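Local coordinates for GH3 beta-N-acetylglucosaminidase (Paenibacillaceae, PDB 6K5J), which hydrolyses terminal, non-reducing beta-linked N-acetylglucosamine residues, acting as a family 3 glycoside hydrolase, at residues L13-G18 / S73-L78; G18-A23 / G331-L336; E443-I448 / E469-K474. All blocks are in the same frame, centred on the assembly; numbering follows the deposited sequence.

Interactions 1 and 2 illustrate how one helix can serve two neighbouring contacts: helix 13-19 meets the loop before strand 79-81 with Gln15 and helix 323-339 with Gln19. Their centres are 9 Å apart, and they touch directly where Val76 CB packs on Gln19 NE2 (3.6 Å) and Val76 CG1 on Leu334 CD2 (3.7 Å). Both belong to the family 3 N-terminal, TIM-barrel-type domain, near the N-terminal ends of strands 21-23 and 79-81; TIM-barrel active sites lie at the opposite, C-terminal ends of the strands. Interaction 3, beside a separate six-stranded sheet, is remote, its centre 62 Å from that of interaction 1 and 57 Å from that of interaction 2.

Interaction 1. Residues L13-G18 / S73-L78; sequences LKQKVG and SDNVPL
Gln15, on helix 13-19, faces Asn75 in the irregular segment 73-78, and their CA atoms, 7.9 Å apart, mark the nearest approach of the two backbones. The contact is small and lies at the surface. Gln15 runs straight beyond CG (chi2 174°), which carries its amide across to the loop; there NE2 comes within 3.7 Å of Asp74 O and within 3.9 Å of Asn75 OD1. The two amide planes are turned 75° against each other. What joins them is a water: it donates to Asn75 OD1 at 2.8 Å, accepts from Val76 N at 3.1 Å, and takes a weak bond from Gln15 NE2 at 3.4 Å. Each amide also has a stronger partner outside the two segments: Gln15 OE1 is bonded to Thr12 N and Asn75 OD1 to His42 ND1. The far end of the asparagine is held as well, ND2 donating to Ser73 OG at 2.9 Å with an N-H...O angle of 156°. With an alanine here instead of Asn75, the water and His42 would probably each lose a partner, and the Ser73 hydroxyl its amide donor. Asp74, with its positive phi, is the C-prime residue of a Schellman motif, in which Asn75 N returns to Ala70 O; this ends helix 56-72 and turns the chain toward strand 79-81, a helix-to-strand connection of an alpha/beta barrel.

Interaction 2. Residues G18-A23 / G331-L336; sequences GQLVMA and GRLLAL
Gln19, near the end of helix 13-19, lies against Leu333 of helix 323-339, the CA atoms being 7.5 Å apart, and its side chain serves as a worked example of a polar residue packed among leucines. CB points toward the other helix, and Gln19 CB has Leu333 CD1 at 4.6 Å. Next, Gln19 CG passes Leu334 CD2 more loosely, at 5.0 Å. The chain then bends (chi2 -59°), and this folds the amide back beside the leucines instead of letting it run straight on. At the tip the two amide atoms part company. Gln19 OE1 meets the methyl Leu334 CD2 at 4.0 Å, the two side chains crossing at about a right angle, while its polar partner is Lys337 NZ, farther along the same helix. NE2 turns to the loop residue Val76.

The closest approach uses the glutamine backbone: Leu333 CD1 presses on Gln19 O at 3.4 Å. That same methyl, Leu333 CD1, also touches Leu20 CD2, 3.9 Å away, where two leucines again cross nearly perpendicularly. Leu20 leads into strand 21-23, so the contact joins helix 323-339 to the turn that enters this strand, which pairs with strand 296-298.

Chemically, the two segments are joined by dispersion and shape rather than by directed bonds. In this buried setting the amide oxygen, Gln19 OE1, is satisfied by Lys337 NZ, whose charge would probably polarise the carbonyl.

Interaction 3. Residues E443-I448 / E469-K474; sequences ELSGQI and EALAAK
Ser445 sits between two side chains of segment 469-474, with Lys474 reaching it from one direction and Leu471 from another. The backbones come nearest at Ser445 and Leu471, whose CA atoms are 7.7 Å apart. The serine hydroxyl takes the rotamer between backbone N and carbonyl carbon (chi1 70°), which turns OG out to both partners.

Lys474 does not approach fully extended. A turn at chi3 (58°), with chi4 pulled off the extended value (147°), lays the end of the chain alongside the hydroxyl, Lys474 CD at 3.7 Å and CE at 3.6 Å from Ser445 OG. NZ then donates to Ser445 OG at 3.0 Å. The ammonium group also makes a weak hydrogen bond to Gln442 O, and the serine hydroxyl bonds that same carbonyl, so lysine and serine converge on a single oxygen one turn back in helix 435-447. The ammonium charge lies near the C-terminal end of this helix, where it probably interacts favourably with the carbonyl oxygens.

Leu471 brings only a methyl: CD2 rests on Ser445 OG at 3.5 Å, with CB of the same serine almost as near. A small, partly polar side chain therefore lets a hydrocarbon branch and an ammonium group share one site.

Both Ser445 and Leu471 pack against the mixed sheet, Ser445 on Val451 and Leu471 on Val453, both of strand 450-455, and Leu471 also touches Leu479 of strand 478-483. Helices 435-447 and 462-472, which precede and follow strand 450-455, thus lie side by side over neighbouring parallel strands, as in an alpha/beta sandwich.

Interaction 1. Residues L13-G18 / S73-L78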
loop_
_atom_site.group_PDB
_atom_site.type_symbol
_atom_site.label_atom_id
_atom_site.label_comp_id
_atom_site.label_asym_id
_atom_site.label_seq_id
_atom_site.Cartn_x
_atom_site.Cartn_y
_atom_site.Cartn_z
ATOM N N LEU A 13 -25.764 -17.262 -16.184
ATOM C CA LEU A 13 -25.940 -16.481 -14.968
ATOM C C LEU A 13 -24.836 -16.772 -13.961
ATOM O O LEU A 13 -24.322 -15.852 -13.317
ATOM C CB LEU A 13 -27.309 -16.763 -14.349
ATOM C CG LEU A 13 -27.589 -16.023 -13.039
ATOM C CD1 LEU A 13 -27.349 -14.531 -13.207
ATOM C CD2 LEU A 13 -29.018 -16.284 -12.571
ATOM N N LYS A 14 -24.460 -18.044 -13.804
ATOM C CA LYS A 14 -23.411 -18.367 -12.842
ATOM C C LYS A 14 -22.069 -17.780 -13.273
ATOM O O LYS A 14 -21.272 -17.352 -12.428
ATOM C CB LYS A 14 -23.304 -19.883 -12.658
ATOM C CG LYS A 14 -24.090 -20.419 -11.463
ATOM C CD LYS A 14 -23.688 -21.858 -11.110
ATOM C CE LYS A 14 -22.284 -21.928 -10.475
ATOM N NZ LYS A 14 -22.106 -21.011 -9.297
ATOM N N GLN A 15 -21.792 -17.758 -14.581
ATOM C CA GLN A 15 -20.566 -17.116 -15.051
ATOM C C GLN A 15 -20.606 -15.608 -14.830
ATOM O O GLN A 15 -19.582 -14.997 -14.509
ATOM C CB GLN A 15 -20.341 -17.404 -16.527
ATOM C CG GLN A 15 -19.837 -18.785 -16.860
ATOM C CD GLN A 15 -19.795 -18.985 -18.361
ATOM O OE1 GLN A 15 -20.813 -18.842 -19.044
ATOM N NE2 GLN A 15 -18.612 -19.279 -18.888
ATOM N N LYS A 16 -21.761 -14.979 -15.051
ATOM C CA LYS A 16 -21.853 -13.538 -14.829
ATOM C C LYS A 16 -21.630 -13.209 -13.363
ATOM O O LYS A 16 -20.884 -12.277 -13.033
ATOM C CB LYS A 16 -23.210 -13.002 -15.292
ATOM C CG LYS A 16 -23.476 -13.136 -16.790
ATOM C CD LYS A 16 -24.810 -12.485 -17.135
ATOM C CE LYS A 16 -25.254 -12.832 -18.546
ATOM N NZ LYS A 16 -26.568 -12.204 -18.854
ATOM N N VAL A 17 -22.251 -13.977 -12.468
ATOM C CA VAL A 17 -22.076 -13.723 -11.042
ATOM C C VAL A 17 -20.623 -13.943 -10.647
ATOM O O VAL A 17 -20.048 -13.165 -9.878
ATOM C CB VAL A 17 -23.047 -14.597 -10.222
ATOM C CG1 VAL A 17 -22.576 -14.737 -8.770
ATOM C CG2 VAL A 17 -24.458 -14.004 -10.275
ATOM N N GLY A 18 -20.002 -15.000 -11.178
ATOM C CA GLY A 18 -18.603 -15.257 -10.868
ATOM C C GLY A 18 -17.674 -14.128 -11.281
ATOM O O GLY A 18 -16.676 -13.863 -10.601
ATOM N N SER A 73 -10.952 -24.411 -19.414
ATOM C CA SER A 73 -12.308 -24.652 -18.934
ATOM C C SER A 73 -13.321 -23.684 -19.535
ATOM O O SER A 73 -14.446 -23.586 -19.031
ATOM C CB SER A 73 -12.349 -24.582 -17.402
ATOM O OG SER A 73 -11.955 -23.297 -16.931
ATOM N N ASP A 74 -12.935 -22.969 -20.598
ATOM C CA ASP A 74 -13.806 -22.048 -21.330
ATOM C C ASP A 74 -14.365 -20.956 -20.428
ATOM O O ASP A 74 -15.535 -20.578 -20.526
ATOM C CB ASP A 74 -14.923 -22.805 -22.050
ATOM C CG ASP A 74 -14.383 -23.688 -23.156
ATOM O OD1 ASP A 74 -13.579 -23.182 -23.977
ATOM O OD2 ASP A 74 -14.725 -24.889 -23.184
ATOM N N ASN A 75 -13.519 -20.433 -19.551
ATOM C CA ASN A 75 -13.876 -19.294 -18.724
ATOM C C ASN A 75 -13.173 -18.031 -19.211
ATOM O O ASN A 75 -12.159 -18.079 -19.906
ATOM C CB ASN A 75 -13.538 -19.573 -17.256
ATOM C CG ASN A 75 -14.583 -20.440 -16.587
ATOM O OD1 ASN A 75 -15.702 -19.992 -16.341
ATOM N ND2 ASN A 75 -14.229 -21.687 -16.300
ATOM N N VAL A 76 -13.743 -16.889 -18.839
ATOM C CA VAL A 76 -13.187 -15.592 -19.233
ATOM C C VAL A 76 -11.778 -15.456 -18.664
ATOM O O VAL A 76 -11.522 -15.933 -17.539
ATOM C CB VAL A 76 -14.109 -14.460 -18.736
ATOM C CG1 VAL A 76 -13.541 -13.098 -19.028
ATOM C CG2 VAL A 76 -15.495 -14.602 -19.366
ATOM N N PRO A 77 -10.816 -14.869 -19.390
ATOM C CA PRO A 77 -9.485 -14.642 -18.805
ATOM C C PRO A 77 -9.574 -13.838 -17.515
ATOM O O PRO A 77 -10.504 -13.056 -17.310
ATOM C CB PRO A 77 -8.740 -13.858 -19.893
ATOM C CG PRO A 77 -9.430 -14.234 -21.165
ATOM C CD PRO A 77 -10.880 -14.447 -20.801
ATOM N N LEU A 78 -8.588 -14.041 -16.641
ATOM C CA LEU A 78 -8.646 -13.524 -15.277
ATOM C C LEU A 78 -7.955 -12.175 -15.127
ATOM O O LEU A 78 -6.890 -11.934 -15.705
ATOM C CB LEU A 78 -7.979 -14.506 -14.315
ATOM C CG LEU A 78 -8.593 -15.895 -14.176
ATOM C CD1 LEU A 78 -7.582 -16.816 -13.520
ATOM C CD2 LEU A 78 -9.862 -15.802 -13.343
HETATM O O HOH W 1 -16.290 -17.453 -17.219
#

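Interaction 2. Residues G18-A23 / G331-L336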
loop_
_atom_site.group_PDB
_atom_site.type_symbol
_atom_site.label_atom_id
_atom_site.label_comp_id
_atom_site.label_asym_id
_atom_site.label_seq_id
_atom_site.Cartn_x
_atom_site.Cartn_y
_atom_site.Cartn_z
ATOM N N GLY A 18 -20.002 -15.000 -11.178
ATOM C CA GLY A 18 -18.603 -15.257 -10.868
ATOM C C GLY A 18 -17.674 -14.128 -11.281
ATOM O O GLY A 18 -16.676 -13.863 -10.601
ATOM N N GLN A 19 -17.987 -13.446 -12.391
ATOM C CA GLN A 19 -17.168 -12.318 -12.835
ATOM C C GLN A 19 -17.065 -11.235 -11.769
ATOM O O GLN A 19 -16.081 -10.488 -11.741
ATOM C CB GLN A 19 -17.738 -11.713 -14.118
ATOM C CG GLN A 19 -17.387 -12.478 -15.371
ATOM C CD GLN A 19 -15.888 -12.580 -15.586
ATOM O OE1 GLN A 19 -15.211 -11.577 -15.841
ATOM N NE2 GLN A 19 -15.360 -13.794 -15.470
ATOM N N LEU A 20 -18.064 -11.133 -10.893
ATOM C CA LEU A 20 -18.125 -10.083 -9.883
ATOM C C LEU A 20 -17.269 -10.363 -8.653
ATOM O O LEU A 20 -17.290 -9.556 -7.717
ATOM C CB LEU A 20 -19.570 -9.875 -9.443
ATOM C CG LEU A 20 -20.610 -9.772 -10.564
ATOM C CD1 LEU A 20 -21.977 -9.519 -9.972
ATOM C CD2 LEU A 20 -20.226 -8.668 -11.528
ATOM N N VAL A 21 -16.517 -11.456 -8.615
ATOM C CA VAL A 21 -15.776 -11.829 -7.411
ATOM C C VAL A 21 -14.294 -11.962 -7.739
ATOM O O VAL A 21 -13.925 -12.563 -8.753
ATOM C CB VAL A 21 -16.324 -13.129 -6.800
ATOM C CG1 VAL A 21 -15.462 -13.570 -5.613
ATOM C CG2 VAL A 21 -17.787 -12.924 -6.394
ATOM N N MET A 22 -13.451 -11.390 -6.886
ATOM C CA MET A 22 -12.012 -11.615 -6.920
ATOM C C MET A 22 -11.615 -12.312 -5.629
ATOM O O MET A 22 -11.971 -11.850 -4.536
ATOM C CB MET A 22 -11.237 -10.301 -7.073
ATOM C CG MET A 22 -9.719 -10.488 -7.002
ATOM S SD MET A 22 -8.853 -8.958 -7.401
ATOM C CE MET A 22 -8.754 -9.046 -9.201
ATOM N N ALA A 23 -10.884 -13.421 -5.752
ATOM C CA ALA A 23 -10.586 -14.273 -4.607
ATOM C C ALA A 23 -9.091 -14.509 -4.499
ATOM O O ALA A 23 -8.369 -14.505 -5.497
ATOM C CB ALA A 23 -11.301 -15.632 -4.701
ATOM N N GLY A 331 -20.202 -5.918 -18.000
ATOM C CA GLY A 331 -19.712 -5.151 -19.133
ATOM C C GLY A 331 -18.481 -4.332 -18.798
ATOM O O GLY A 331 -17.535 -4.263 -19.587
ATOM N N ARG A 332 -18.471 -3.707 -17.622
ATOM C CA ARG A 332 -17.308 -2.923 -17.221
ATOM C C ARG A 332 -16.090 -3.811 -17.004
ATOM O O ARG A 332 -14.975 -3.447 -17.393
ATOM C CB ARG A 332 -17.620 -2.129 -15.956
ATOM C CG ARG A 332 -18.777 -1.158 -16.087
ATOM C CD ARG A 332 -18.966 -0.438 -14.765
ATOM N NE ARG A 332 -19.987 0.603 -14.792
ATOM C CZ ARG A 332 -21.097 0.603 -14.051
ATOM N NH1 ARG A 332 -21.355 -0.394 -13.203
ATOM N NH2 ARG A 332 -21.946 1.623 -14.140
ATOM N N LEU A 333 -16.284 -4.990 -16.395
ATOM C CA LEU A 333 -15.158 -5.892 -16.157
ATOM C C LEU A 333 -14.611 -6.468 -17.462
ATOM O O LEU A 333 -13.392 -6.537 -17.655
ATOM C CB LEU A 333 -15.574 -7.006 -15.192
ATOM C CG LEU A 333 -15.847 -6.469 -13.789
ATOM C CD1 LEU A 333 -16.822 -7.378 -13.024
ATOM C CD2 LEU A 333 -14.529 -6.278 -13.036
ATOM N N LEU A 334 -15.490 -6.871 -18.378
ATOM C CA LEU A 334 -15.014 -7.388 -19.658
ATOM C C LEU A 334 -14.289 -6.309 -20.466
ATOM O O LEU A 334 -13.315 -6.606 -21.167
ATOM C CB LEU A 334 -16.191 -7.970 -20.446
ATOM C CG LEU A 334 -16.863 -9.213 -19.856
ATOM C CD1 LEU A 334 -17.945 -9.749 -20.779
ATOM C CD2 LEU A 334 -15.851 -10.309 -19.563
ATOM N N ALA A 335 -14.743 -5.051 -20.375
ATOM C CA ALA A 335 -14.078 -3.971 -21.103
ATOM C C ALA A 335 -12.673 -3.731 -20.566
ATOM O O ALA A 335 -11.728 -3.545 -21.341
ATOM C CB ALA A 335 -14.905 -2.684 -21.028
ATOM N N LEU A 336 -12.514 -3.747 -19.238
ATOM C CA LEU A 336 -11.185 -3.622 -18.650
ATOM C C LEU A 336 -10.285 -4.782 -19.081
ATOM O O LEU A 336 -9.119 -4.578 -19.456
ATOM C CB LEU A 336 -11.307 -3.568 -17.120
ATOM C CG LEU A 336 -9.964 -3.516 -16.379
ATOM C CD1 LEU A 336 -9.155 -2.328 -16.850
ATOM C CD2 LEU A 336 -10.175 -3.467 -14.865
#

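Interaction 3. Residues E443-I448 / E469-K474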
loop_
_atom_site.group_PDB
_atom_site.type_symbol
_atom_site.label_atom_id
_atom_site.label_comp_id
_atom_site.label_asym_id
_atom_site.label_seq_id
_atom_site.Cartn_x
_atom_site.Cartn_y
_atom_site.Cartn_z
ATOM N N GLU A 443 23.124 0.605 27.726
ATOM C CA GLU A 443 24.484 0.257 28.117
ATOM C C GLU A 443 25.478 0.572 27.006
ATOM O O GLU A 443 26.521 1.191 27.249
ATOM C CB GLU A 443 24.556 -1.221 28.495
ATOM C CG GLU A 443 25.865 -1.629 29.158
ATOM C CD GLU A 443 26.286 -3.043 28.807
ATOM O OE1 GLU A 443 26.994 -3.226 27.793
ATOM O OE2 GLU A 443 25.910 -3.974 29.549
ATOM N N LEU A 444 25.180 0.146 25.777
ATOM C CA LEU A 444 26.104 0.399 24.675
ATOM C C LEU A 444 26.261 1.891 24.405
ATOM O O LEU A 444 27.320 2.330 23.942
ATOM C CB LEU A 444 25.632 -0.328 23.417
ATOM C CG LEU A 444 25.881 -1.835 23.394
ATOM C CD1 LEU A 444 25.022 -2.511 22.327
ATOM C CD2 LEU A 444 27.358 -2.123 23.166
ATOM N N SER A 445 25.228 2.687 24.691
ATOM C CA SER A 445 25.331 4.129 24.508
ATOM C C SER A 445 26.295 4.761 25.502
ATOM O O SER A 445 26.784 5.869 25.255
ATOM C CB SER A 445 23.956 4.789 24.627
ATOM O OG SER A 445 23.467 4.748 25.957
ATOM N N GLY A 446 26.571 4.087 26.622
ATOM C CA GLY A 446 27.628 4.547 27.507
ATOM C C GLY A 446 29.016 4.274 26.971
ATOM O O GLY A 446 29.978 4.919 27.399
ATOM N N GLN A 447 29.140 3.340 26.034
ATOM C CA GLN A 447 30.428 3.019 25.440
ATOM C C GLN A 447 30.616 3.606 24.051
ATOM O O GLN A 447 31.761 3.759 23.614
ATOM C CB GLN A 447 30.612 1.498 25.378
ATOM C CG GLN A 447 30.184 0.785 26.660
ATOM C CD GLN A 447 30.059 -0.717 26.482
ATOM O OE1 GLN A 447 30.609 -1.293 25.540
ATOM N NE2 GLN A 447 29.332 -1.362 27.390
ATOM N N ILE A 448 29.532 3.940 23.352
ATOM C CA ILE A 448 29.593 4.540 22.020
ATOM C C ILE A 448 28.731 5.798 22.053
ATOM O O ILE A 448 27.503 5.709 22.174
ATOM C CB ILE A 448 29.117 3.575 20.924
ATOM C CG1 ILE A 448 29.977 2.301 20.923
ATOM C CG2 ILE A 448 29.173 4.250 19.559
ATOM C CD1 ILE A 448 29.493 1.206 19.973
ATOM N N GLU A 469 13.756 8.898 24.050
ATOM C CA GLU A 469 13.787 10.046 24.951
ATOM C C GLU A 469 14.837 9.875 26.045
ATOM O O GLU A 469 15.458 10.857 26.467
ATOM C CB GLU A 469 12.399 10.272 25.563
ATOM C CG GLU A 469 11.432 11.034 24.646
ATOM C CD GLU A 469 11.746 12.517 24.550
ATOM O OE1 GLU A 469 11.544 13.237 25.557
ATOM O OE2 GLU A 469 12.198 12.974 23.474
ATOM N N ALA A 470 15.065 8.640 26.495
ATOM C CA ALA A 470 16.109 8.391 27.488
ATOM C C ALA A 470 17.488 8.687 26.913
ATOM O O ALA A 470 18.311 9.365 27.548
ATOM C CB ALA A 470 16.027 6.944 27.980
ATOM N N LEU A 471 17.755 8.192 25.702
ATOM C CA LEU A 471 19.029 8.465 25.051
ATOM C C LEU A 471 19.203 9.953 24.801
ATOM O O LEU A 471 20.321 10.479 24.878
ATOM C CB LEU A 471 19.127 7.690 23.736
ATOM C CG LEU A 471 19.136 6.170 23.822
ATOM C CD1 LEU A 471 19.008 5.542 22.433
ATOM C CD2 LEU A 471 20.430 5.713 24.488
ATOM N N ALA A 472 18.107 10.647 24.492
ATOM C CA ALA A 472 18.171 12.076 24.221
ATOM C C ALA A 472 18.532 12.873 25.461
ATOM O O ALA A 472 19.039 13.993 25.336
ATOM C CB ALA A 472 16.833 12.574 23.655
ATOM N N ALA A 473 18.283 12.323 26.647
ATOM C CA ALA A 473 18.587 12.998 27.901
ATOM C C ALA A 473 20.000 12.723 28.407
ATOM O O ALA A 473 20.424 13.352 29.383
ATOM C CB ALA A 473 17.571 12.594 28.973
ATOM N N LYS A 474 20.735 11.808 27.781
ATOM C CA LYS A 474 22.092 11.494 28.230
ATOM C C LYS A 474 23.070 12.545 27.719
ATOM O O LYS A 474 23.258 12.662 26.504
ATOM C CB LYS A 474 22.504 10.110 27.750
ATOM C CG LYS A 474 21.664 8.984 28.338
ATOM C CD LYS A 474 22.180 7.610 27.933
ATOM C CE LYS A 474 23.627 7.404 28.352
ATOM N NZ LYS A 474 23.914 5.983 28.701
#